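Ribosomal protein S2-related protein (PDB 2JH3) binds a 4Fe-4S cluster and, with its chelatase-like fold, may act as a sirohydrochlorin ferrochelatase, inserting iron into a tetrapyrrole. Local coordinates at residues E81-L84 against P85-L88. Residues are numbered along the deposited sequence; the frame is centred on the assembly and turned at random.
Sequences ETVL and PREL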
ATOM      1  N   GLU A  81     -19.357  -5.767  28.628  1.00 24.98           N
ATOM      2  CA  GLU A  81     -20.793  -5.970  28.845  1.00 26.89           C
ATOM      3  C   GLU A  81     -21.691  -5.645  27.608  1.00 27.88           C
ATOM      4  O   GLU A  81     -22.758  -6.256  27.404  1.00 28.35           O
ATOM      5  CB  GLU A  81     -21.262  -5.103  30.053  1.00 27.21           C
ATOM      6  CG  GLU A  81     -20.588  -5.597  31.385  1.00 27.08           C
ATOM      7  CD  GLU A  81     -20.992  -4.770  32.624  1.00 31.34           C
ATOM      8  OE1 GLU A  81     -20.497  -5.087  33.735  1.00 33.79           O
ATOM      9  OE2 GLU A  81     -21.711  -3.778  32.438  1.00 28.83           O
ATOM     10  N   THR A  82     -21.279  -4.653  26.833  1.00 27.86           N
ATOM     11  CA  THR A  82     -22.047  -4.233  25.659  1.00 27.03           C
ATOM     12  C   THR A  82     -21.363  -4.451  24.298  1.00 25.30           C
ATOM     13  O   THR A  82     -21.937  -5.131  23.432  1.00 25.07           O
ATOM     14  CB  THR A  82     -22.557  -2.824  25.909  1.00 29.04           C
ATOM     15  OG1 THR A  82     -23.397  -2.898  27.090  1.00 32.43           O
ATOM     16  CG2 THR A  82     -23.323  -2.251  24.705  1.00 29.62           C
ATOM     17  N   VAL A  83     -20.143  -3.982  24.133  1.00 22.48           N
ATOM     18  CA  VAL A  83     -19.476  -4.006  22.829  1.00 22.96           C
ATOM     19  C   VAL A  83     -19.135  -5.415  22.413  1.00 23.19           C
ATOM     20  O   VAL A  83     -19.440  -5.770  21.344  1.00 22.25           O
ATOM     21  CB  VAL A  83     -18.196  -3.136  22.838  1.00 22.18           C
ATOM     22  CG1 VAL A  83     -17.366  -3.223  21.504  1.00 24.19           C
ATOM     23  CG2 VAL A  83     -18.544  -1.653  23.159  1.00 21.48           C
ATOM     24  N   LEU A  84     -18.434  -6.202  23.245  1.00 23.24           N
ATOM     25  CA  LEU A  84     -17.988  -7.541  22.808  1.00 22.98           C
ATOM     26  C   LEU A  84     -19.168  -8.448  22.510  1.00 23.61           C
ATOM     27  O   LEU A  84     -19.191  -9.096  21.438  1.00 24.60           O
ATOM     28  CB  LEU A  84     -16.967  -8.192  23.778  1.00 24.70           C
ATOM     29  CG  LEU A  84     -15.750  -7.324  24.221  1.00 24.28           C
ATOM     30  CD1 LEU A  84     -14.754  -8.059  25.109  1.00 23.70           C
ATOM     31  CD2 LEU A  84     -15.019  -6.586  23.117  1.00 23.13           C
ATOM     32  N   PRO A  85     -20.183  -8.483  23.399  1.00 22.92           N
ATOM     33  CA  PRO A  85     -21.385  -9.270  23.152  1.00 24.54           C
ATOM     34  C   PRO A  85     -22.134  -8.868  21.879  1.00 25.52           C
ATOM     35  O   PRO A  85     -22.525  -9.726  21.123  1.00 24.76           O
ATOM     36  CB  PRO A  85     -22.226  -9.041  24.417  1.00 23.50           C
ATOM     37  CG  PRO A  85     -21.286  -8.692  25.412  1.00 23.31           C
ATOM     38  CD  PRO A  85     -20.245  -7.864  24.740  1.00 22.23           C
ATOM     39  N   ARG A  86     -22.233  -7.587  21.602  1.00 26.49           N
ATOM     40  CA  ARG A  86     -22.851  -7.072  20.363  1.00 28.40           C
ATOM     41  C   ARG A  86     -22.102  -7.506  19.094  1.00 28.48           C
ATOM     42  O   ARG A  86     -22.706  -7.847  18.127  1.00 29.25           O
ATOM     43  CB  ARG A  86     -22.790  -5.575  20.442  1.00 29.10           C
ATOM     44  CG  ARG A  86     -23.546  -4.776  19.524  1.00 31.81           C
ATOM     45  CD  ARG A  86     -23.219  -3.313  19.938  1.00 33.65           C
ATOM     46  NE  ARG A  86     -21.945  -2.964  19.349  1.00 37.99           N
ATOM     47  CZ  ARG A  86     -21.166  -1.914  19.587  1.00 35.29           C
ATOM     48  NH1 ARG A  86     -21.423  -0.995  20.528  1.00 33.62           N
ATOM     49  NH2 ARG A  86     -20.053  -1.835  18.809  1.00 37.15           N
ATOM     50  N   GLU A  87     -20.775  -7.446  19.100  1.00 27.61           N
ATOM     51  CA  GLU A  87     -20.017  -7.830  17.930  1.00 28.42           C
ATOM     52  C   GLU A  87     -19.993  -9.360  17.756  1.00 29.16           C
ATOM     53  O   GLU A  87     -20.127  -9.898  16.637  1.00 25.80           O
ATOM     54  CB  GLU A  87     -18.630  -7.270  18.050  1.00 28.53           C
ATOM     55  CG  GLU A  87     -18.606  -5.736  18.044  1.00 29.95           C
ATOM     56  CD  GLU A  87     -19.058  -5.169  16.675  1.00 34.51           C
ATOM     57  OE1 GLU A  87     -18.404  -5.476  15.648  1.00 35.10           O
ATOM     58  OE2 GLU A  87     -20.042  -4.425  16.623  1.00 36.94           O
ATOM     59  N   LEU A  88     -19.887 -10.057  18.873  1.00 28.99           N
ATOM     60  CA  LEU A  88     -19.978 -11.502  18.844  1.00 30.13           C
ATOM     61  C   LEU A  88     -21.355 -11.984  18.467  1.00 30.53           C
ATOM     62  O   LEU A  88     -21.494 -13.137  18.099  1.00 30.97           O
ATOM     63  CB  LEU A  88     -19.611 -12.094  20.201  1.00 29.46           C
ATOM     64  CG  LEU A  88     -18.224 -12.534  20.631  1.00 31.76           C
ATOM     65  CD1 LEU A  88     -17.179 -12.906  19.573  1.00 34.67           C
ATOM     66  CD2 LEU A  88     -17.602 -11.669  21.737  1.00 28.68           C
TER
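Three i to i+4 backbone bonds tie T82-L84 to R86-L88: R86 N to T82 O (3.1 Å), E87 N to V83 O (3.1 Å) and L88 N to L84 O (2.8 Å). Just before this series, P85 has no N-H to give E81 O, so the ladder lacks that rung and the helix kinks here. Its CG and CD methylenes sit against the carbonyl oxygens of the preceding turn, with P85 CG 3.5 Å from E81 O and P85 CD 3.5 Å from T82 O.

Apolar side chains meet along one flank of the helix. The L84-P85 linkage sets L84 CB and P85 CD only 3.4 Å apart, and L84 CB meets L88 CD2 further along; Y112 of strand 108-112 touches both L84 and P85. With an alanine here in place of the proline, CG and CD are gone, and the packing against E81 O and Y112 would probably give way to a gap beside that strand.

Among the polar side chains, R86 sends CG anti to its backbone N (chi1 -167°) and bends at chi3 (81°), bringing one guanidinium face over V83, whose CG2 lies 4.0 Å from R86 NH1. In the plane of that group, R86 NH2 makes a weak hydrogen bond to E87 OE2 (3.4 Å) that forms part of a salt bridge. R398 shares this carboxylate, while T400 binds R86 NH1.

Helix 78-88 is thus a proline-kinked alpha-helix of the first CbiX-like, chelatase-type domain, packed on its sheet through L84 and P85 and joined by R86 and E87 to the iron-sulfur domain.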